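Local coordinates for Alpha/beta hydrolase fold-3 domain-containing protein (Enterococcus faecalis, PDB 2QRU), which is of unknown function but adopts the alpha/beta hydrolase fold and is probably a hydrolase, at residues A[11-16]-A[163-168]; A[30-35]-A[43-48]; A[79-84]-A[111-116]. All blocks are in the same frame, centred on the assembly; numbering follows the deposited sequence.

Contact 1 (A[11-16]-A[163-168])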
ATOM      1  N   LEU A  11      -8.564 -16.979  -0.646  1.00 25.59           N
ATOM      2  CA  LEU A  11      -8.194 -17.483   0.652  1.00 25.45           C
ATOM      3  C   LEU A  11      -9.464 -17.689   1.483  1.00 26.75           C
ATOM      4  O   LEU A  11     -10.533 -17.167   1.139  1.00 26.79           O
ATOM      5  CB  LEU A  11      -7.250 -16.472   1.343  1.00 25.21           C
ATOM      6  CG  LEU A  11      -5.988 -16.153   0.517  1.00 23.86           C
ATOM      7  CD1 LEU A  11      -5.241 -14.939   1.100  1.00 24.18           C
ATOM      8  CD2 LEU A  11      -5.048 -17.363   0.388  1.00 25.11           C
ATOM      9  N   ALA A  12      -9.322 -18.434   2.573  1.00 27.09           N
ATOM     10  CA  ALA A  12     -10.447 -18.832   3.434  1.00 27.84           C
ATOM     11  C   ALA A  12     -11.396 -17.707   3.873  1.00 28.20           C
ATOM     12  O   ALA A  12     -12.598 -17.933   4.027  1.00 28.60           O
ATOM     13  CB  ALA A  12      -9.921 -19.554   4.640  1.00 27.88           C
ATOM     14  N   ASN A  13     -10.863 -16.507   4.093  1.00 27.64           N
ATOM     15  CA  ASN A  13     -11.670 -15.388   4.586  1.00 27.44           C
ATOM     16  C   ASN A  13     -12.321 -14.566   3.466  1.00 27.59           C
ATOM     17  O   ASN A  13     -12.986 -13.563   3.742  1.00 28.50           O
ATOM     18  CB  ASN A  13     -10.836 -14.480   5.514  1.00 27.10           C
ATOM     19  CG  ASN A  13      -9.773 -13.710   4.770  1.00 27.72           C
ATOM     20  OD1 ASN A  13      -9.489 -13.995   3.602  1.00 25.42           O
ATOM     21  ND2 ASN A  13      -9.166 -12.727   5.450  1.00 25.13           N
ATOM     22  N   GLY A  14     -12.148 -15.001   2.214  1.00 28.46           N
ATOM     23  CA  GLY A  14     -12.752 -14.303   1.077  1.00 28.49           C
ATOM     24  C   GLY A  14     -11.830 -13.360   0.319  1.00 29.01           C
ATOM     25  O   GLY A  14     -12.170 -12.930  -0.795  1.00 29.77           O
ATOM     26  N   ALA A  15     -10.671 -13.028   0.903  1.00 27.29           N
ATOM     27  CA  ALA A  15      -9.658 -12.263   0.198  1.00 26.98           C
ATOM     28  C   ALA A  15      -9.106 -13.056  -0.981  1.00 26.24           C
ATOM     29  O   ALA A  15      -8.907 -14.260  -0.882  1.00 26.88           O
ATOM     30  CB  ALA A  15      -8.492 -11.884   1.135  1.00 25.83           C
ATOM     31  N   THR A  16      -8.856 -12.366  -2.081  1.00 25.84           N
ATOM     32  CA  THR A  16      -8.190 -13.004  -3.201  1.00 25.20           C
ATOM     33  C   THR A  16      -6.818 -12.372  -3.396  1.00 25.27           C
ATOM     34  O   THR A  16      -6.572 -11.233  -2.980  1.00 24.68           O
ATOM     35  CB  THR A  16      -8.998 -12.925  -4.504  1.00 26.11           C
ATOM     36  OG1 THR A  16      -8.989 -11.584  -4.994  1.00 29.60           O
ATOM     37  CG2 THR A  16     -10.439 -13.386  -4.303  1.00 21.78           C
ATOM     38  N   PRO A 163     -19.235  -5.417   2.820  1.00 29.17           N
ATOM     39  CA  PRO A 163     -17.761  -5.462   2.705  1.00 29.04           C
ATOM     40  C   PRO A 163     -17.311  -5.511   1.256  1.00 28.31           C
ATOM     41  O   PRO A 163     -17.950  -6.160   0.426  1.00 27.51           O
ATOM     42  CB  PRO A 163     -17.397  -6.800   3.373  1.00 29.37           C
ATOM     43  CG  PRO A 163     -18.508  -7.006   4.365  1.00 30.27           C
ATOM     44  CD  PRO A 163     -19.734  -6.574   3.590  1.00 29.33           C
ATOM     45  N   VAL A 164     -16.182  -4.860   0.965  1.00 27.28           N
ATOM     46  CA  VAL A 164     -15.675  -4.795  -0.408  1.00 27.31           C
ATOM     47  C   VAL A 164     -14.181  -5.167  -0.409  1.00 26.64           C
ATOM     48  O   VAL A 164     -13.376  -4.522   0.271  1.00 26.50           O
ATOM     49  CB  VAL A 164     -15.902  -3.386  -1.044  1.00 27.39           C
ATOM     50  CG1 VAL A 164     -15.303  -3.332  -2.482  1.00 29.33           C
ATOM     51  CG2 VAL A 164     -17.413  -3.019  -1.060  1.00 28.01           C
ATOM     52  N   TRP A 165     -13.847  -6.228  -1.144  1.00 26.97           N
ATOM     53  CA  TRP A 165     -12.470  -6.763  -1.221  1.00 26.93           C
ATOM     54  C   TRP A 165     -11.681  -6.183  -2.373  1.00 26.93           C
ATOM     55  O   TRP A 165     -10.436  -6.258  -2.375  1.00 26.73           O
ATOM     56  CB  TRP A 165     -12.483  -8.286  -1.406  1.00 27.64           C
ATOM     57  CG  TRP A 165     -12.749  -9.109  -0.190  1.00 28.54           C
ATOM     58  CD1 TRP A 165     -13.837  -9.899   0.034  1.00 29.18           C
ATOM     59  CD2 TRP A 165     -11.922  -9.224   0.981  1.00 28.43           C
ATOM     60  NE1 TRP A 165     -13.731 -10.521   1.253  1.00 29.72           N
ATOM     61  CE2 TRP A 165     -12.561 -10.130   1.851  1.00 29.11           C
ATOM     62  CE3 TRP A 165     -10.683  -8.678   1.362  1.00 27.13           C
ATOM     63  CZ2 TRP A 165     -12.028 -10.469   3.097  1.00 28.94           C
ATOM     64  CZ3 TRP A 165     -10.163  -9.026   2.600  1.00 27.40           C
ATOM     65  CH2 TRP A 165     -10.820  -9.914   3.438  1.00 28.20           C
ATOM     66  N   ASP A 166     -12.388  -5.642  -3.369  1.00 26.31           N
ATOM     67  CA  ASP A 166     -11.748  -5.205  -4.610  1.00 25.83           C
ATOM     68  C   ASP A 166     -12.660  -4.275  -5.389  1.00 26.27           C
ATOM     69  O   ASP A 166     -13.894  -4.450  -5.401  1.00 26.12           O
ATOM     70  CB  ASP A 166     -11.413  -6.446  -5.453  1.00 25.79           C
ATOM     71  CG  ASP A 166     -10.590  -6.127  -6.692  1.00 26.54           C
ATOM     72  OD1 ASP A 166      -9.646  -5.289  -6.617  1.00 25.66           O
ATOM     73  OD2 ASP A 166     -10.854  -6.787  -7.722  1.00 27.00           O
ATOM     74  N   ASP A 167     -12.053  -3.292  -6.043  1.00 25.85           N
ATOM     75  CA  ASP A 167     -12.762  -2.293  -6.836  1.00 26.01           C
ATOM     76  C   ASP A 167     -12.042  -2.200  -8.181  1.00 26.16           C
ATOM     77  O   ASP A 167     -11.331  -1.225  -8.451  1.00 26.45           O
ATOM     78  CB  ASP A 167     -12.766  -0.962  -6.056  1.00 26.14           C
ATOM     79  CG  ASP A 167     -13.373   0.199  -6.832  1.00 25.89           C
ATOM     80  OD1 ASP A 167     -14.313   0.006  -7.653  1.00 27.29           O
ATOM     81  OD2 ASP A 167     -12.899   1.334  -6.595  1.00 25.61           O
ATOM     82  N   PRO A 168     -12.187  -3.248  -9.019  1.00 26.53           N
ATOM     83  CA  PRO A 168     -11.294  -3.401 -10.197  1.00 27.59           C
ATOM     84  C   PRO A 168     -11.370  -2.292 -11.259  1.00 28.27           C
ATOM     85  O   PRO A 168     -10.431  -2.136 -12.038  1.00 29.27           O
ATOM     86  CB  PRO A 168     -11.699  -4.756 -10.788  1.00 27.45           C
ATOM     87  CG  PRO A 168     -13.101  -5.005 -10.272  1.00 27.12           C
ATOM     88  CD  PRO A 168     -13.146  -4.362  -8.895  1.00 25.34           C
TER
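The indole of W165 lies against the turn that carries N13, G14 and A15, and the backbone does much of the touching. A15 CB stands over the six-membered ring as a CH-pi contact, 3.8 Å from its centroid and 20° off the normal, and it comes within 3.6 Å of W165 CZ3. Beside it, toward the rim of the same face, A15 N and the G14 carbonyl carbon each sit 3.5 Å above the ring plane. Farther along, N13 O approaches W165 CZ2 obliquely to 3.3 Å, and the N13 amide crosses near CH2 with its plane at 46° to the ring. W165 reaches the turn with CG beside its own backbone N and anti to its carbonyl carbon.

L11 to G14 form a type I turn, with a G1 bulge at G14 and A15, that joins antiparallel strands 7-10 and 16-20 at one edge of the alpha/beta hydrolase sheet. G14 N returns to L11 O, and L11 N to A15 O, the pairing that marks this kind of hairpin. Inside it N13 makes an Asx turn: OD1 accepts from A15 N at 3.1 Å, with the donor well above the carbonyl plane. The amide's other end is also held, since N13 ND2 is hydrogen-bonded to T84 OG1 and E83 OE1 of helix 74-93, and both ends together fix its rotation. T80 of the same helix touches the W165 side chain, as do D65 and L67. One residue beyond the tryptophan, D166 OD1 is hydrogen-bonded to T42 OG1.

Contact 2 (A[30-35]-A[43-48]). With EDO (1,2-ethanediol), chain G; EDO (1,2-ethanediol), chain E.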
ATOM      1  N   VAL A  30       7.137 -11.413  -2.813  1.00 23.84           N
ATOM      2  CA  VAL A  30       6.805 -10.046  -2.374  1.00 24.61           C
ATOM      3  C   VAL A  30       5.315  -9.885  -2.375  1.00 24.05           C
ATOM      4  O   VAL A  30       4.656 -10.201  -3.388  1.00 24.04           O
ATOM      5  CB  VAL A  30       7.409  -8.979  -3.299  1.00 25.13           C
ATOM      6  CG1 VAL A  30       6.861  -7.588  -2.978  1.00 27.45           C
ATOM      7  CG2 VAL A  30       8.902  -8.960  -3.142  1.00 27.95           C
ATOM      8  N   VAL A  31       4.786  -9.396  -1.250  1.00 23.14           N
ATOM      9  CA  VAL A  31       3.341  -9.159  -1.162  1.00 24.17           C
ATOM     10  C   VAL A  31       3.112  -7.692  -1.507  1.00 24.98           C
ATOM     11  O   VAL A  31       3.716  -6.807  -0.881  1.00 25.76           O
ATOM     12  CB  VAL A  31       2.776  -9.485   0.239  1.00 24.55           C
ATOM     13  CG1 VAL A  31       1.255  -9.242   0.258  1.00 25.77           C
ATOM     14  CG2 VAL A  31       3.101 -10.942   0.605  1.00 24.79           C
ATOM     15  N   TYR A  32       2.270  -7.435  -2.513  1.00 23.45           N
ATOM     16  CA  TYR A  32       2.012  -6.085  -2.979  1.00 24.20           C
ATOM     17  C   TYR A  32       0.642  -5.591  -2.491  1.00 24.27           C
ATOM     18  O   TYR A  32      -0.377  -6.272  -2.722  1.00 24.27           O
ATOM     19  CB  TYR A  32       2.054  -6.035  -4.500  1.00 24.76           C
ATOM     20  CG  TYR A  32       1.576  -4.725  -5.065  1.00 24.28           C
ATOM     21  CD1 TYR A  32       2.381  -3.589  -4.974  1.00 25.61           C
ATOM     22  CD2 TYR A  32       0.317  -4.617  -5.680  1.00 24.86           C
ATOM     23  CE1 TYR A  32       1.967  -2.363  -5.490  1.00 26.24           C
ATOM     24  CE2 TYR A  32      -0.131  -3.391  -6.201  1.00 25.91           C
ATOM     25  CZ  TYR A  32       0.698  -2.267  -6.094  1.00 27.84           C
ATOM     26  OH  TYR A  32       0.291  -1.045  -6.587  1.00 27.12           O
ATOM     27  N   LEU A  33       0.635  -4.409  -1.871  1.00 24.56           N
ATOM     28  CA  LEU A  33      -0.594  -3.747  -1.366  1.00 24.65           C
ATOM     29  C   LEU A  33      -0.898  -2.489  -2.169  1.00 24.13           C
ATOM     30  O   LEU A  33      -0.111  -1.514  -2.141  1.00 24.56           O
ATOM     31  CB  LEU A  33      -0.469  -3.399   0.124  1.00 24.32           C
ATOM     32  CG  LEU A  33      -0.170  -4.628   0.983  1.00 24.47           C
ATOM     33  CD1 LEU A  33       0.039  -4.228   2.422  1.00 25.95           C
ATOM     34  CD2 LEU A  33      -1.302  -5.691   0.875  1.00 27.20           C
ATOM     35  N   HIS A  34      -2.055  -2.488  -2.829  1.00 24.34           N
ATOM     36  CA  HIS A  34      -2.397  -1.468  -3.830  1.00 24.89           C
ATOM     37  C   HIS A  34      -2.763  -0.088  -3.218  1.00 24.80           C
ATOM     38  O   HIS A  34      -2.863   0.065  -1.992  1.00 25.53           O
ATOM     39  CB  HIS A  34      -3.543  -1.983  -4.723  1.00 24.09           C
ATOM     40  CG  HIS A  34      -4.863  -2.143  -4.008  1.00 25.21           C
ATOM     41  ND1 HIS A  34      -5.649  -1.069  -3.640  1.00 23.39           N
ATOM     42  CD2 HIS A  34      -5.536  -3.250  -3.617  1.00 27.20           C
ATOM     43  CE1 HIS A  34      -6.773  -1.509  -3.084  1.00 24.63           C
ATOM     44  NE2 HIS A  34      -6.724  -2.830  -3.043  1.00 26.29           N
ATOM     45  N   GLY A  35      -2.949   0.915  -4.082  1.00 25.03           N
ATOM     46  CA  GLY A  35      -3.311   2.263  -3.649  1.00 24.86           C
ATOM     47  C   GLY A  35      -4.824   2.490  -3.624  1.00 26.27           C
ATOM     48  O   GLY A  35      -5.601   1.555  -3.880  1.00 27.32           O
ATOM     49  N   LYS A  43      -5.914  -4.534  -6.383  1.00 25.58           N
ATOM     50  CA  LYS A  43      -4.645  -5.269  -6.584  1.00 25.41           C
ATOM     51  C   LYS A  43      -4.211  -5.255  -8.043  1.00 26.09           C
ATOM     52  O   LYS A  43      -3.031  -5.398  -8.348  1.00 25.54           O
ATOM     53  CB  LYS A  43      -4.744  -6.720  -6.105  1.00 25.09           C
ATOM     54  CG  LYS A  43      -5.870  -7.575  -6.758  1.00 26.61           C
ATOM     55  CD  LYS A  43      -5.843  -9.006  -6.232  1.00 26.25           C
ATOM     56  CE  LYS A  43      -7.011  -9.854  -6.845  1.00 24.90           C
ATOM     57  NZ  LYS A  43      -8.335  -9.225  -6.539  1.00 25.90           N
ATOM     58  N   SER A  44      -5.184  -5.118  -8.951  1.00 25.11           N
ATOM     59  CA  SER A  44      -4.915  -4.980 -10.381  1.00 26.05           C
ATOM     60  C   SER A  44      -4.223  -3.671 -10.818  1.00 26.03           C
ATOM     61  O   SER A  44      -3.869  -3.558 -11.988  1.00 27.00           O
ATOM     62  CB  SER A  44      -6.225  -5.174 -11.160  1.00 26.16           C
ATOM     63  OG  SER A  44      -6.825  -6.398 -10.778  1.00 25.91           O
ATOM     64  N   ASP A  45      -4.008  -2.704  -9.905  1.00 25.24           N
ATOM     65  CA  ASP A  45      -3.330  -1.449 -10.281  1.00 25.29           C
ATOM     66  C   ASP A  45      -1.821  -1.639 -10.420  1.00 25.56           C
ATOM     67  O   ASP A  45      -1.113  -0.708 -10.791  1.00 26.16           O
ATOM     68  CB  ASP A  45      -3.658  -0.255  -9.356  1.00 25.76           C
ATOM     69  CG  ASP A  45      -2.971  -0.336  -7.991  1.00 26.66           C
ATOM     70  OD1 ASP A  45      -2.037  -1.152  -7.804  1.00 28.07           O
ATOM     71  OD2 ASP A  45      -3.338   0.469  -7.108  1.00 28.57           O
ATOM     72  N   LEU A  46      -1.338  -2.842 -10.110  1.00 25.96           N
ATOM     73  CA  LEU A  46       0.109  -3.100 -10.084  1.00 25.30           C
ATOM     74  C   LEU A  46       0.679  -2.892 -11.492  1.00 25.78           C
ATOM     75  O   LEU A  46       0.280  -3.592 -12.442  1.00 25.48           O
ATOM     76  CB  LEU A  46       0.379  -4.513  -9.604  1.00 25.69           C
ATOM     77  CG  LEU A  46       1.833  -5.014  -9.702  1.00 24.94           C
ATOM     78  CD1 LEU A  46       2.817  -4.153  -8.881  1.00 26.04           C
ATOM     79  CD2 LEU A  46       1.896  -6.468  -9.276  1.00 27.85           C
ATOM     80  N   PRO A  47       1.568  -1.890 -11.661  1.00 25.90           N
ATOM     81  CA  PRO A  47       2.153  -1.699 -12.994  1.00 25.44           C
ATOM     82  C   PRO A  47       3.002  -2.884 -13.471  1.00 25.35           C
ATOM     83  O   PRO A  47       3.744  -3.489 -12.667  1.00 25.22           O
ATOM     84  CB  PRO A  47       3.052  -0.476 -12.819  1.00 25.76           C
ATOM     85  CG  PRO A  47       2.428   0.277 -11.672  1.00 27.02           C
ATOM     86  CD  PRO A  47       2.010  -0.837 -10.720  1.00 25.74           C
ATOM     87  N   GLU A  48       2.874  -3.176 -14.773  1.00 25.46           N
ATOM     88  CA  GLU A  48       3.633  -4.239 -15.413  1.00 25.43           C
ATOM     89  C   GLU A  48       5.128  -4.099 -15.064  1.00 25.41           C
ATOM     90  O   GLU A  48       5.815  -5.094 -14.754  1.00 25.51           O
ATOM     91  CB  GLU A  48       3.423  -4.186 -16.936  1.00 26.66           C
ATOM     92  CG  GLU A  48       4.343  -5.108 -17.732  1.00 29.48           C
ATOM     93  CD  GLU A  48       4.123  -6.592 -17.448  1.00 34.10           C
ATOM     94  OE1 GLU A  48       3.006  -6.970 -17.032  1.00 35.70           O
ATOM     95  OE2 GLU A  48       5.074  -7.388 -17.676  1.00 36.82           O
TER
HETATM   96  C1  EDO G 278      -5.207   2.996  -8.377  1.00 33.88           C
HETATM   97  O1  EDO G 278      -4.071   3.533  -7.668  1.00 38.75           O
HETATM   98  C2  EDO G 278      -6.101   2.337  -7.314  1.00 30.57           C
HETATM   99  O2  EDO G 278      -5.974   0.916  -7.190  1.00 25.85           O
HETATM  100  C1  EDO E 276       9.342  -4.679 -18.201  1.00 49.84           C
HETATM  101  O1  EDO E 276       9.724  -3.415 -17.646  1.00 48.11           O
HETATM  102  C2  EDO E 276       7.840  -4.715 -18.465  1.00 49.36           C
HETATM  103  O2  EDO E 276       7.450  -6.065 -18.787  1.00 50.31           O
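D45 reaches back to Y32 and G35, tying the loop before helix 48-55 to the end of strand 28-33. In this alpha/beta hydrolase, H34 and G35 open the HGGG sequence which in relatives of hormone-sensitive lipase helps build the oxyanion hole; a bound phosphate close to G35 is consistent with a pocket here.

Two hydrogen bonds use different oxygens of one carboxylate. Y32 OH donates to D45 OD1 at 2.6 Å from the syn side, with the ring and carboxylate planes turned 66° apart. G35 N donates to the syn lone pair of D45 OD2 at 3.1 Å, nearly straight at 160°. O2 of a 1,2-ethanediol molecule also donates to D45 OD2, at 2.7 Å. With chi1 at 74°, D45 CG sits between its own backbone N and carbonyl carbon, which turns both oxygens to the strand end.

The apolar part belongs to L46. Its CD1 sits over the centre of the Y32 ring, 3.8 Å from the centroid, in a CH-pi contact, while L46 CB touches Y32 CE2 at the rim; H34 N lies over the opposite face.

The H34 imidazole packs on the K43 backbone, with CD2 3.1 Å from K43 N, and stacks with Y66. The amine of K43 forms a salt bridge with D65. H34 ND1 donates to G35 O at 2.6 Å, the acceptor lying in the imidazole plane.

Contact 3 (A[79-84]-A[111-116])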
ATOM      1  N   ARG A  79      -6.856  -5.391  11.067  1.00 25.07           N
ATOM      2  CA  ARG A  79      -6.982  -6.711  11.676  1.00 24.73           C
ATOM      3  C   ARG A  79      -7.141  -7.796  10.589  1.00 24.67           C
ATOM      4  O   ARG A  79      -6.485  -8.844  10.623  1.00 24.15           O
ATOM      5  CB  ARG A  79      -8.223  -6.732  12.593  1.00 25.12           C
ATOM      6  CG  ARG A  79      -8.446  -7.981  13.396  1.00 30.02           C
ATOM      7  CD  ARG A  79      -9.491  -7.672  14.502  1.00 32.39           C
ATOM      8  NE  ARG A  79      -9.221  -6.350  15.079  1.00 36.44           N
ATOM      9  CZ  ARG A  79     -10.065  -5.309  15.122  1.00 38.91           C
ATOM     10  NH1 ARG A  79     -11.314  -5.404  14.666  1.00 38.02           N
ATOM     11  NH2 ARG A  79      -9.649  -4.158  15.663  1.00 39.23           N
ATOM     12  N   THR A  80      -8.039  -7.530   9.644  1.00 24.24           N
ATOM     13  CA  THR A  80      -8.300  -8.458   8.525  1.00 24.01           C
ATOM     14  C   THR A  80      -7.051  -8.654   7.649  1.00 23.47           C
ATOM     15  O   THR A  80      -6.798  -9.747   7.164  1.00 24.21           O
ATOM     16  CB  THR A  80      -9.518  -8.009   7.719  1.00 24.66           C
ATOM     17  OG1 THR A  80     -10.671  -8.041   8.580  1.00 24.36           O
ATOM     18  CG2 THR A  80      -9.770  -8.958   6.538  1.00 24.27           C
ATOM     19  N   LEU A  81      -6.249  -7.596   7.490  1.00 23.21           N
ATOM     20  CA  LEU A  81      -5.027  -7.701   6.684  1.00 23.68           C
ATOM     21  C   LEU A  81      -4.049  -8.689   7.354  1.00 22.77           C
ATOM     22  O   LEU A  81      -3.452  -9.537   6.685  1.00 22.64           O
ATOM     23  CB  LEU A  81      -4.411  -6.319   6.465  1.00 22.75           C
ATOM     24  CG  LEU A  81      -3.101  -6.294   5.671  1.00 23.25           C
ATOM     25  CD1 LEU A  81      -3.223  -6.983   4.312  1.00 23.55           C
ATOM     26  CD2 LEU A  81      -2.573  -4.835   5.545  1.00 22.94           C
ATOM     27  N   THR A  82      -3.943  -8.622   8.686  1.00 23.31           N
ATOM     28  CA  THR A  82      -3.087  -9.554   9.418  1.00 23.85           C
ATOM     29  C   THR A  82      -3.609 -10.980   9.219  1.00 23.13           C
ATOM     30  O   THR A  82      -2.850 -11.867   8.818  1.00 23.26           O
ATOM     31  CB  THR A  82      -3.052  -9.222  10.903  1.00 24.52           C
ATOM     32  OG1 THR A  82      -2.591  -7.874  11.080  1.00 23.92           O
ATOM     33  CG2 THR A  82      -2.106 -10.164  11.632  1.00 25.19           C
ATOM     34  N   GLU A  83      -4.911 -11.160   9.405  1.00 23.06           N
ATOM     35  CA  GLU A  83      -5.557 -12.462   9.155  1.00 23.84           C
ATOM     36  C   GLU A  83      -5.219 -12.976   7.757  1.00 23.34           C
ATOM     37  O   GLU A  83      -4.860 -14.165   7.572  1.00 24.41           O
ATOM     38  CB  GLU A  83      -7.084 -12.368   9.283  1.00 23.83           C
ATOM     39  CG  GLU A  83      -7.757 -13.736   9.020  1.00 24.35           C
ATOM     40  CD  GLU A  83      -9.291 -13.704   8.949  1.00 26.72           C
ATOM     41  OE1 GLU A  83      -9.855 -12.659   8.528  1.00 26.46           O
ATOM     42  OE2 GLU A  83      -9.918 -14.754   9.288  1.00 26.30           O
ATOM     43  N   THR A  84      -5.396 -12.095   6.776  1.00 23.19           N
ATOM     44  CA  THR A  84      -5.195 -12.430   5.365  1.00 24.00           C
ATOM     45  C   THR A  84      -3.750 -12.836   5.111  1.00 23.47           C
ATOM     46  O   THR A  84      -3.481 -13.837   4.408  1.00 23.79           O
ATOM     47  CB  THR A  84      -5.592 -11.256   4.450  1.00 24.08           C
ATOM     48  OG1 THR A  84      -6.959 -10.892   4.727  1.00 24.22           O
ATOM     49  CG2 THR A  84      -5.480 -11.671   2.985  1.00 24.69           C
ATOM     50  N   LEU A 111       3.277  -0.960   6.461  1.00 22.88           N
ATOM     51  CA  LEU A 111       4.017  -0.624   7.678  1.00 23.84           C
ATOM     52  C   LEU A 111       3.262  -1.075   8.935  1.00 23.14           C
ATOM     53  O   LEU A 111       3.854  -1.634   9.875  1.00 24.68           O
ATOM     54  CB  LEU A 111       4.350   0.866   7.706  1.00 24.40           C
ATOM     55  CG  LEU A 111       5.341   1.265   6.596  1.00 23.69           C
ATOM     56  CD1 LEU A 111       5.363   2.809   6.439  1.00 27.07           C
ATOM     57  CD2 LEU A 111       6.742   0.726   6.884  1.00 27.27           C
ATOM     58  N   GLN A 112       1.931  -0.886   8.931  1.00 23.18           N
ATOM     59  CA  GLN A 112       1.115  -1.366  10.029  1.00 23.11           C
ATOM     60  C   GLN A 112       1.179  -2.901  10.095  1.00 23.38           C
ATOM     61  O   GLN A 112       1.355  -3.452  11.168  1.00 23.51           O
ATOM     62  CB  GLN A 112      -0.342  -0.906   9.887  1.00 24.21           C
ATOM     63  CG  GLN A 112      -0.525   0.598  10.125  1.00 24.72           C
ATOM     64  CD  GLN A 112      -0.419   0.978  11.609  1.00 29.76           C
ATOM     65  OE1 GLN A 112      -0.445   0.121  12.487  1.00 30.33           O
ATOM     66  NE2 GLN A 112      -0.267   2.279  11.874  1.00 34.63           N
ATOM     67  N   LEU A 113       1.087  -3.561   8.955  1.00 22.74           N
ATOM     68  CA  LEU A 113       1.143  -5.045   8.924  1.00 22.70           C
ATOM     69  C   LEU A 113       2.484  -5.508   9.497  1.00 22.88           C
ATOM     70  O   LEU A 113       2.554  -6.440  10.319  1.00 23.36           O
ATOM     71  CB  LEU A 113       0.993  -5.512   7.472  1.00 22.82           C
ATOM     72  CG  LEU A 113       1.147  -7.021   7.238  1.00 21.78           C
ATOM     73  CD1 LEU A 113       0.146  -7.841   8.071  1.00 23.60           C
ATOM     74  CD2 LEU A 113       0.958  -7.302   5.764  1.00 22.13           C
ATOM     75  N   THR A 114       3.558  -4.828   9.085  1.00 22.72           N
ATOM     76  CA  THR A 114       4.895  -5.193   9.559  1.00 23.00           C
ATOM     77  C   THR A 114       4.967  -5.237  11.088  1.00 23.20           C
ATOM     78  O   THR A 114       5.440  -6.199  11.665  1.00 23.44           O
ATOM     79  CB  THR A 114       5.965  -4.260   8.971  1.00 23.04           C
ATOM     80  OG1 THR A 114       5.978  -4.437   7.556  1.00 23.55           O
ATOM     81  CG2 THR A 114       7.353  -4.652   9.525  1.00 25.05           C
ATOM     82  N   LYS A 115       4.461  -4.192  11.728  1.00 22.80           N
ATOM     83  CA  LYS A 115       4.431  -4.160  13.194  1.00 24.15           C
ATOM     84  C   LYS A 115       3.714  -5.396  13.763  1.00 25.25           C
ATOM     85  O   LYS A 115       4.196  -6.068  14.712  1.00 24.26           O
ATOM     86  CB  LYS A 115       3.759  -2.878  13.641  1.00 23.61           C
ATOM     87  CG  LYS A 115       3.642  -2.773  15.184  1.00 26.20           C
ATOM     88  CD  LYS A 115       2.757  -1.585  15.529  1.00 30.96           C
ATOM     89  CE  LYS A 115       2.529  -1.485  17.017  1.00 37.58           C
ATOM     90  NZ  LYS A 115       3.815  -1.414  17.770  1.00 42.46           N
ATOM     91  N   GLN A 116       2.557  -5.707  13.184  1.00 26.01           N
ATOM     92  CA  GLN A 116       1.781  -6.873  13.647  1.00 27.92           C
ATOM     93  C   GLN A 116       2.482  -8.198  13.394  1.00 28.16           C
ATOM     94  O   GLN A 116       2.443  -9.094  14.258  1.00 29.65           O
ATOM     95  CB  GLN A 116       0.390  -6.877  13.033  1.00 28.44           C
ATOM     96  CG  GLN A 116      -0.433  -5.743  13.527  1.00 31.04           C
ATOM     97  CD  GLN A 116      -0.396  -5.643  15.062  1.00 34.26           C
ATOM     98  OE1 GLN A 116      -0.620  -6.634  15.772  1.00 33.77           O
ATOM     99  NE2 GLN A 116      -0.108  -4.443  15.572  1.00 37.38           N
TER
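L81 and L113 share one shape: each sets CG opposite its backbone N (chi1 178° and 175°), beside the carbonyl carbon, and the two side chains then cross at about a right angle. L81 CD2 meets L113 CB at 4.1 Å, while L113 CD2 approaches L81 CG at 4.2 Å. The other branch of L113 turns to the neighbouring residue, where CD1 lies 3.9 Å from T82 CA and within van der Waals range of T82 OG1. T82 holds that hydroxyl beside its own backbone N, and there the oxygen packs against the aliphatic part of Q116, 3.7 Å from CB and slightly farther from CG. A weak hydrogen bond with L78 O, one turn earlier, serves the same hydroxyl.

These are two helices on one side of the alpha/beta hydrolase sheet, 74-93 and 105-119, the latter starting just after S104 at what is probably the nucleophile elbow. Their segments cross at -64°, with axes 9.8 Å apart, so the meeting is local and few side chains carry it. L81 also reaches L64 of the sheet beneath. Around this crossing the same two helices touch again, Q112 packing on L78 and L113 on F85, one helical turn farther along helix 74-93.

Overall arrangement
Contact 2 closes over a short span of chain and contact 3 follows it, and both fall between the two segments of contact 1, which brings the edge hairpin of strands 7-10 and 16-20 to the long loop after strand 127-130. The centres lie about 14 Å (contacts 1 and 2), 15 Å (1 and 3) and 17 Å (2 and 3) apart. K43 links contacts 1 and 2 through T16, N13 joins contact 1 to helix 74-93, and L33 of strand 28-33 packs on L81. The hairpin edge and strand 28-33 belong to one sheet, and helices 74-93 and 105-119 pack on it; G35 of contact 2 lies near the probable S104-H249-D221 triad.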